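Long-range contacts in alpha-/beta-galactoside alpha-2,3-sialyltransferase (PDB 2ZWI), which probably transfers sialic acid from its CMP-activated form to galactosides in alpha-2,3 linkage, and binds CMP and a zinc ion: residues F237-T242 / G319-S324; P315-G320 / E334-F339; L276-H281 / H294-I299. All blocks are in the same frame, centred on the assembly; numbering follows the deposited sequence.

Interaction 1 of 3, residues F237-T242 / G319-S324; sequences FIFIGT and GGMGSS. With C5P (cytidine-5'-monophosphate), chain C.
Two neighbouring parallel strands of the nucleotide-binding Rossmann-like half of a GT-B fold, 236-240 and 317-321, run side by side here and end at the CMP site. Gly-319 N donates to Ile-238 O, Ile-240 N to Gly-319 O at 2.8 Å, and Met-321 N to Ile-240 O. With no side chain on Gly-319, the Phe-237 ring can come up to its backbone, CE1 3.3 Å from Gly-319 N. The backbone angles of Gly-320 and the nearness of Ile-240 O suit a residue without a side chain; its CA lies over one face of the Phe-239 ring, 4.1 Å from the centroid, in a CH-pi contact. The Met-321 chain, bent at chi2 and chi3, brings SD obliquely to the same ring, 3.7 Å from Phe-239 CZ, a Met-aromatic contact, while its CB and CG cross Thr-242 at about a right angle. Past the strands, Gly-241 O accepts from C5P N4 at 2.9 Å. Ser-323 OG donates to O3P of C5P at 2.7 Å while also capping Val-325 N at the turn into the next helix, whereas Ser-324 grips O1P twice, through its backbone N and through OG at 2.6 Å. A water joins Thr-242 OG1, Gly-322 O and O3P. Neutral hydroxyl and amide donors thus share two phosphate oxygens, probably easing the negative charge, and the cytosine amino group meets a backbone carbonyl, an acceptor suited to that N-H donor.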
# COMPACT_ATOMS: atom_id res chain seq x y z
N PHE A 237 -16.88 14.07 -6.39
CA PHE A 237 -16.96 12.97 -5.42
C PHE A 237 -16.57 11.65 -6.09
O PHE A 237 -17.11 11.31 -7.16
CB PHE A 237 -18.38 12.86 -4.86
CG PHE A 237 -18.58 11.68 -3.93
CD1 PHE A 237 -18.23 11.77 -2.59
CD2 PHE A 237 -19.14 10.49 -4.39
CE1 PHE A 237 -18.43 10.71 -1.72
CE2 PHE A 237 -19.33 9.40 -3.53
CZ PHE A 237 -18.96 9.51 -2.19
N ILE A 238 -15.66 10.90 -5.47
CA ILE A 238 -15.37 9.54 -5.93
C ILE A 238 -15.91 8.50 -4.95
O ILE A 238 -15.59 8.53 -3.75
CB ILE A 238 -13.85 9.30 -6.13
CG1 ILE A 238 -13.28 10.28 -7.16
CG2 ILE A 238 -13.58 7.83 -6.55
CD1 ILE A 238 -11.77 10.12 -7.40
N PHE A 239 -16.76 7.60 -5.47
CA PHE A 239 -17.21 6.44 -4.73
C PHE A 239 -16.19 5.34 -4.86
O PHE A 239 -15.88 4.93 -5.99
CB PHE A 239 -18.55 5.91 -5.27
CG PHE A 239 -19.12 4.78 -4.46
CD1 PHE A 239 -19.93 5.04 -3.36
CD2 PHE A 239 -18.85 3.45 -4.80
CE1 PHE A 239 -20.46 3.99 -2.60
CE2 PHE A 239 -19.36 2.39 -4.04
CZ PHE A 239 -20.16 2.66 -2.94
N ILE A 240 -15.66 4.88 -3.72
CA ILE A 240 -14.68 3.79 -3.68
C ILE A 240 -15.39 2.44 -3.64
O ILE A 240 -15.94 2.05 -2.62
CB ILE A 240 -13.70 3.93 -2.46
CG1 ILE A 240 -12.95 5.27 -2.50
CG2 ILE A 240 -12.72 2.73 -2.36
CD1 ILE A 240 -12.33 5.59 -3.85
N GLY A 241 -15.37 1.74 -4.76
CA GLY A 241 -16.02 0.44 -4.87
C GLY A 241 -15.22 -0.70 -4.25
O GLY A 241 -14.02 -0.58 -4.00
N THR A 242 -15.91 -1.81 -4.01
CA THR A 242 -15.26 -3.02 -3.53
C THR A 242 -15.57 -4.18 -4.48
O THR A 242 -16.12 -3.96 -5.57
CB THR A 242 -15.62 -3.32 -2.04
OG1 THR A 242 -14.78 -4.37 -1.56
CG2 THR A 242 -17.09 -3.72 -1.89
N GLY A 319 -16.08 8.64 -0.58
CA GLY A 319 -16.92 7.80 0.28
C GLY A 319 -17.03 6.43 -0.36
O GLY A 319 -16.71 6.26 -1.53
N GLY A 320 -17.46 5.44 0.41
CA GLY A 320 -17.67 4.13 -0.17
C GLY A 320 -17.45 3.02 0.80
O GLY A 320 -17.91 3.07 1.93
N MET A 321 -16.72 2.01 0.34
CA MET A 321 -16.63 0.74 1.03
C MET A 321 -15.28 0.60 1.71
O MET A 321 -14.29 1.13 1.21
CB MET A 321 -16.83 -0.40 0.01
CG MET A 321 -17.92 -0.12 -1.07
SD MET A 321 -19.55 0.10 -0.31
CE MET A 321 -19.60 -1.37 0.75
N GLY A 322 -15.25 -0.08 2.85
CA GLY A 322 -14.00 -0.34 3.58
C GLY A 322 -12.93 -0.85 2.63
O GLY A 322 -13.17 -1.80 1.89
N SER A 323 -11.77 -0.19 2.65
CA SER A 323 -10.70 -0.39 1.65
C SER A 323 -9.36 0.16 2.11
O SER A 323 -9.30 1.16 2.83
CB SER A 323 -11.08 0.30 0.33
OG SER A 323 -10.10 0.10 -0.67
N SER A 324 -8.27 -0.48 1.67
CA SER A 324 -6.92 0.06 1.84
C SER A 324 -6.75 1.46 1.25
O SER A 324 -5.89 2.21 1.71
CB SER A 324 -5.88 -0.87 1.21
OG SER A 324 -6.00 -2.18 1.73
O3P C5P C . -9.94 -2.55 -0.93
P C5P C . -8.65 -3.26 -0.84
O1P C5P C . -8.16 -3.15 0.57
O2P C5P C . -8.80 -4.65 -1.41
O5' C5P C . -7.64 -2.43 -1.77
C5' C5P C . -6.37 -2.94 -2.15
C4' C5P C . -5.84 -2.06 -3.27
O4' C5P C . -6.75 -2.07 -4.39
C3' C5P C . -5.78 -0.59 -2.85
O3' C5P C . -4.56 -0.29 -2.19
C2' C5P C . -5.87 0.13 -4.17
O2' C5P C . -4.65 -0.00 -4.90
C1' C5P C . -6.84 -0.74 -4.94
N1 C5P C . -8.23 -0.27 -4.97
C2 C5P C . -8.57 0.75 -5.89
N3 C5P C . -9.84 1.18 -5.99
C4 C5P C . -10.81 0.66 -5.20
C5 C5P C . -10.51 -0.35 -4.29
C6 C5P C . -9.19 -0.81 -4.19
O2 C5P C . -7.69 1.28 -6.60
N4 C5P C . -12.08 1.11 -5.35
O HOH W 1 -12.52 -3.14 -0.44

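Interaction 2 of 3, residues P315-G320 / E334-F339; sequences PDAVGG and ENKFIF
The Phe-337 ring stands with one face over Gly-319 CA, whose distance to the ring centroid is 4.2 Å, only 12° off the ring normal. CG occupies the position between backbone N and carbonyl carbon (chi1 55°), which turns the ring back across the neighbouring strand, and the lack of a side chain on Gly-319 lets it settle there. Helix 249-259 packs against the ring through Ile-255 and Ala-259. Phe-339 follows on the same side, with Phe-337 CD1 in the plane at its edge. Val-318 and Asn-335 instead project to the side of helix 325-328, where both touch Phe-326; they cross each other obliquely, Val-318 CG1 lying 3.8 Å from Asn-335 ND2. At the more open end Glu-334 OE1 and Lys-336 CE come together over Ala-317 CB, and Lys-336 NZ reaches Glu-334 OE1 at 2.8 Å from above the carboxylate plane in a salt bridge. The two strands belong to one beta-alpha-beta crossover, broken by a beta bulge in which Lys-336, with near-helical backbone angles, is the extra residue. Lys-336 N donates to Val-318 O at 2.8 Å with an N-H...O angle of 175°. Gly-320 N to Phe-337 O, at 3.1 Å, then resumes the pairing, and Phe-339 N to Gly-320 O continues it. The bulge thus costs little main-chain bonding, and Asn-335 ND2 helps only weakly, through long bonds to Val-318 O and Phe-337 O.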
# COMPACT_ATOMS: atom_id res chain seq x y z
N PRO A 315 -10.12 14.09 -5.91
CA PRO A 315 -11.41 14.76 -5.93
C PRO A 315 -11.56 15.62 -4.69
O PRO A 315 -10.65 15.67 -3.85
CB PRO A 315 -12.39 13.59 -5.87
CG PRO A 315 -11.69 12.61 -4.97
CD PRO A 315 -10.22 12.74 -5.31
N ASP A 316 -12.72 16.27 -4.56
CA ASP A 316 -12.99 17.08 -3.40
C ASP A 316 -13.38 16.22 -2.21
O ASP A 316 -13.10 16.57 -1.06
CB ASP A 316 -14.08 18.10 -3.73
CG ASP A 316 -13.62 19.11 -4.75
OD1 ASP A 316 -12.77 19.96 -4.38
OD2 ASP A 316 -14.07 19.04 -5.91
N ALA A 317 -14.01 15.09 -2.51
CA ALA A 317 -14.56 14.24 -1.48
C ALA A 317 -14.61 12.81 -1.93
O ALA A 317 -14.57 12.50 -3.13
CB ALA A 317 -15.97 14.72 -1.07
N VAL A 318 -14.74 11.93 -0.95
CA VAL A 318 -14.66 10.51 -1.17
C VAL A 318 -15.65 9.84 -0.22
O VAL A 318 -16.06 10.43 0.78
CB VAL A 318 -13.19 10.06 -0.94
CG1 VAL A 318 -12.96 9.48 0.46
CG2 VAL A 318 -12.73 9.13 -2.03
N GLY A 319 -16.08 8.64 -0.58
CA GLY A 319 -16.92 7.80 0.28
C GLY A 319 -17.03 6.43 -0.36
O GLY A 319 -16.71 6.26 -1.53
N GLY A 320 -17.46 5.44 0.41
CA GLY A 320 -17.67 4.13 -0.17
C GLY A 320 -17.45 3.02 0.80
O GLY A 320 -17.91 3.07 1.93
N GLU A 334 -12.21 15.23 1.88
CA GLU A 334 -13.29 14.92 2.82
C GLU A 334 -13.80 13.48 2.65
O GLU A 334 -14.14 13.07 1.55
CB GLU A 334 -14.44 15.90 2.64
CG GLU A 334 -15.64 15.62 3.57
CD GLU A 334 -16.91 16.35 3.16
OE1 GLU A 334 -16.95 16.96 2.06
OE2 GLU A 334 -17.89 16.32 3.93
N ASN A 335 -13.86 12.74 3.75
CA ASN A 335 -14.47 11.41 3.75
C ASN A 335 -15.92 11.51 4.23
O ASN A 335 -16.16 11.79 5.40
CB ASN A 335 -13.67 10.47 4.66
CG ASN A 335 -14.09 9.00 4.53
OD1 ASN A 335 -13.63 8.16 5.30
ND2 ASN A 335 -14.95 8.70 3.58
N LYS A 336 -16.88 11.29 3.34
CA LYS A 336 -18.29 11.46 3.69
C LYS A 336 -18.92 10.28 4.45
O LYS A 336 -19.79 10.49 5.29
CB LYS A 336 -19.14 11.84 2.47
CG LYS A 336 -18.84 13.23 1.92
CD LYS A 336 -19.92 13.68 0.97
CE LYS A 336 -19.61 15.03 0.36
NZ LYS A 336 -19.57 16.11 1.36
N PHE A 337 -18.47 9.06 4.15
CA PHE A 337 -19.00 7.84 4.76
C PHE A 337 -18.16 6.64 4.34
O PHE A 337 -17.58 6.65 3.25
CB PHE A 337 -20.48 7.60 4.37
CG PHE A 337 -20.72 7.56 2.87
CD1 PHE A 337 -20.55 6.38 2.15
CD2 PHE A 337 -21.12 8.71 2.19
CE1 PHE A 337 -20.77 6.35 0.77
CE2 PHE A 337 -21.34 8.69 0.82
CZ PHE A 337 -21.16 7.50 0.11
N ILE A 338 -18.05 5.63 5.20
CA ILE A 338 -17.51 4.32 4.79
C ILE A 338 -18.45 3.21 5.23
O ILE A 338 -18.86 3.16 6.40
CB ILE A 338 -16.08 4.04 5.34
CG1 ILE A 338 -15.11 5.19 5.05
CG2 ILE A 338 -15.53 2.75 4.74
CD1 ILE A 338 -13.68 4.94 5.59
N PHE A 339 -18.81 2.33 4.30
CA PHE A 339 -19.61 1.15 4.62
C PHE A 339 -18.73 -0.07 4.75
O PHE A 339 -17.83 -0.31 3.94
CB PHE A 339 -20.70 0.89 3.57
CG PHE A 339 -21.93 1.73 3.77
CD1 PHE A 339 -23.10 1.16 4.28
CD2 PHE A 339 -21.91 3.09 3.46
CE1 PHE A 339 -24.24 1.94 4.47
CE2 PHE A 339 -23.04 3.87 3.66
CZ PHE A 339 -24.21 3.30 4.16

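Interaction 3 of 3, residues L276-H281 / H294-I299; sequences LFFKGH and HNMIEI. With C5P (cytidine-5'-monophosphate), chain C.
Lys-279 NZ is held by several acceptors: it donates to Gly-280 O at 2.8 Å, weakly to O2 of C5P at 2.9 Å, and to Asn-301 O beyond the two segments. Bends at chi2 and chi4 fold the long chain back so that the ammonium group meets the carbonyl of the next residue as well as the cytosine. Lys-279 CD lies 3.8 Å from Ile-299 CG2, the two side chains running nearly perpendicular. The backbone of Lys-279 reads the base too, its O accepting from C5P N4. At the phosphate end His-281 NE2 donates to O2P of C5P at 2.8 Å, with the oxygen in the plane of the imidazole at its edge; ND1 accepts a hydrogen bond from Ser-283 N, which helps fix the ring's rotation. Strands 275-279 and 297-299 form a parallel beta-alpha-beta unit through helix 287-294, with 297-299 at the margin of the sheet. Phe-278 N donates to Ile-297 O at 2.8 Å, and Ile-299 N to Phe-278 O. A water extends this pairing from Gly-280 N to Ile-299 O. Phe-277 and Ile-297 lie side by side, with Ile-297 CB over one face of the Phe-277 ring, 4.0 Å from its centroid. The Phe-278 ring touches Ile-290 and Ile-291 of helix 287-294. Met-296 lies aslant it: the unbranched thioether chain, bent at chi3 (-61°), carries CE to 3.7 Å from Phe-278 CD1, and SD makes an oblique Met-aromatic contact.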
# COMPACT_ATOMS: atom_id res chain seq x y z
N LEU A 276 -20.36 12.95 -9.69
CA LEU A 276 -20.10 11.64 -9.12
C LEU A 276 -19.22 10.79 -10.03
O LEU A 276 -19.51 10.64 -11.21
CB LEU A 276 -21.41 10.90 -8.86
CG LEU A 276 -22.49 11.58 -8.02
CD1 LEU A 276 -23.62 10.56 -7.78
CD2 LEU A 276 -21.93 12.13 -6.69
N PHE A 277 -18.15 10.26 -9.44
CA PHE A 277 -17.20 9.40 -10.12
C PHE A 277 -17.25 8.04 -9.44
O PHE A 277 -17.42 7.95 -8.22
CB PHE A 277 -15.79 9.98 -10.00
CG PHE A 277 -15.52 11.19 -10.88
CD1 PHE A 277 -14.68 11.08 -11.98
CD2 PHE A 277 -16.08 12.43 -10.59
CE1 PHE A 277 -14.41 12.20 -12.79
CE2 PHE A 277 -15.82 13.54 -11.39
CZ PHE A 277 -14.99 13.43 -12.49
N PHE A 278 -17.10 6.98 -10.23
CA PHE A 278 -17.02 5.65 -9.67
C PHE A 278 -15.63 5.08 -9.91
O PHE A 278 -15.21 4.92 -11.06
CB PHE A 278 -18.10 4.73 -10.27
CG PHE A 278 -18.08 3.33 -9.70
CD1 PHE A 278 -18.68 3.05 -8.48
CD2 PHE A 278 -17.43 2.30 -10.38
CE1 PHE A 278 -18.63 1.77 -7.94
CE2 PHE A 278 -17.38 1.01 -9.85
CZ PHE A 278 -17.98 0.76 -8.62
N LYS A 279 -14.92 4.77 -8.83
CA LYS A 279 -13.66 4.05 -8.95
C LYS A 279 -13.85 2.62 -8.46
O LYS A 279 -13.91 2.35 -7.25
CB LYS A 279 -12.53 4.77 -8.20
CG LYS A 279 -11.16 4.07 -8.24
CD LYS A 279 -10.89 3.46 -9.62
CE LYS A 279 -9.52 2.82 -9.70
NZ LYS A 279 -9.39 1.54 -8.95
N GLY A 280 -13.98 1.70 -9.42
CA GLY A 280 -14.16 0.29 -9.09
C GLY A 280 -12.90 -0.35 -8.51
O GLY A 280 -11.78 0.12 -8.77
N HIS A 281 -13.09 -1.40 -7.73
CA HIS A 281 -11.99 -2.21 -7.23
C HIS A 281 -11.35 -2.92 -8.43
O HIS A 281 -12.07 -3.37 -9.31
CB HIS A 281 -12.54 -3.22 -6.22
CG HIS A 281 -11.49 -3.92 -5.41
ND1 HIS A 281 -10.65 -4.87 -5.94
CD2 HIS A 281 -11.18 -3.82 -4.09
CE1 HIS A 281 -9.84 -5.32 -4.99
NE2 HIS A 281 -10.14 -4.70 -3.86
N HIS A 294 -26.42 4.47 -11.71
CA HIS A 294 -26.25 5.81 -11.15
C HIS A 294 -25.68 6.92 -12.06
O HIS A 294 -25.48 8.05 -11.60
CB HIS A 294 -25.51 5.74 -9.81
CG HIS A 294 -26.35 5.19 -8.71
ND1 HIS A 294 -27.44 5.86 -8.20
CD2 HIS A 294 -26.29 4.01 -8.05
CE1 HIS A 294 -28.00 5.13 -7.26
NE2 HIS A 294 -27.33 4.00 -7.15
N ASN A 295 -25.46 6.60 -13.33
CA ASN A 295 -24.88 7.56 -14.28
C ASN A 295 -23.63 8.25 -13.75
O ASN A 295 -23.54 9.48 -13.70
CB ASN A 295 -25.92 8.60 -14.72
CG ASN A 295 -26.98 8.01 -15.61
OD1 ASN A 295 -26.87 6.86 -16.06
ND2 ASN A 295 -28.01 8.78 -15.87
N MET A 296 -22.67 7.43 -13.35
CA MET A 296 -21.44 7.94 -12.76
C MET A 296 -20.33 7.96 -13.79
O MET A 296 -20.28 7.13 -14.69
CB MET A 296 -21.05 7.06 -11.57
CG MET A 296 -21.99 7.23 -10.38
SD MET A 296 -21.57 6.13 -9.05
CE MET A 296 -21.78 4.56 -9.84
N ILE A 297 -19.43 8.92 -13.64
CA ILE A 297 -18.23 8.97 -14.48
C ILE A 297 -17.28 7.84 -14.05
O ILE A 297 -16.82 7.81 -12.91
CB ILE A 297 -17.52 10.34 -14.38
CG1 ILE A 297 -18.47 11.48 -14.77
CG2 ILE A 297 -16.26 10.36 -15.25
CD1 ILE A 297 -17.83 12.84 -14.78
N GLU A 298 -16.98 6.93 -14.97
CA GLU A 298 -16.08 5.82 -14.68
C GLU A 298 -14.60 6.19 -14.67
O GLU A 298 -14.08 6.78 -15.62
CB GLU A 298 -16.30 4.69 -15.68
CG GLU A 298 -15.37 3.50 -15.52
CD GLU A 298 -15.55 2.46 -16.61
OE1 GLU A 298 -16.51 2.60 -17.42
OE2 GLU A 298 -14.75 1.50 -16.67
N ILE A 299 -13.93 5.82 -13.58
CA ILE A 299 -12.48 5.80 -13.54
C ILE A 299 -12.11 4.32 -13.65
O ILE A 299 -12.52 3.51 -12.81
CB ILE A 299 -11.92 6.42 -12.23
CG1 ILE A 299 -12.33 7.89 -12.10
CG2 ILE A 299 -10.38 6.28 -12.17
CD1 ILE A 299 -12.01 8.51 -10.75
O3P C5P C . -9.94 -2.55 -0.93
P C5P C . -8.65 -3.26 -0.84
O1P C5P C . -8.16 -3.15 0.57
O2P C5P C . -8.80 -4.65 -1.41
O5' C5P C . -7.64 -2.43 -1.77
C5' C5P C . -6.37 -2.94 -2.15
C4' C5P C . -5.84 -2.06 -3.27
O4' C5P C . -6.75 -2.07 -4.39
C3' C5P C . -5.78 -0.59 -2.85
O3' C5P C . -4.56 -0.29 -2.19
C2' C5P C . -5.87 0.13 -4.17
O2' C5P C . -4.65 -0.00 -4.90
C1' C5P C . -6.84 -0.74 -4.94
N1 C5P C . -8.23 -0.27 -4.97
C2 C5P C . -8.57 0.75 -5.89
N3 C5P C . -9.84 1.18 -5.99
C4 C5P C . -10.81 0.66 -5.20
C5 C5P C . -10.51 -0.35 -4.29
C6 C5P C . -9.19 -0.81 -4.19
O2 C5P C . -7.69 1.28 -6.60
N4 C5P C . -12.08 1.11 -5.35
O HOH W 2 -14.44 1.81 -12.25

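Overall arrangement
All three contacts lie in one six-stranded parallel sheet, ordered 297-299, 275-279, 236-240, 317-321, 334-340, 366-368. Interaction 1 is central, its centre about 7 Å from that of interaction 2, with which it shares strand 317-321, and about 10 Å from that of interaction 3, which pairs the next strands outward. Interactions 2 and 3 are about 13 Å apart between centres and do not touch. Along the chain, interaction 3 is nested within the loop closed by interaction 1; interaction 2 opens after interaction 3 has closed, on the stretch where interaction 1 ends. Interactions 1 and 3 both supply residues that bind the same CMP, which Phe-305 and Glu-306 also hydrogen-bond, whereas interaction 2 continues the sheet on the side away from interaction 3.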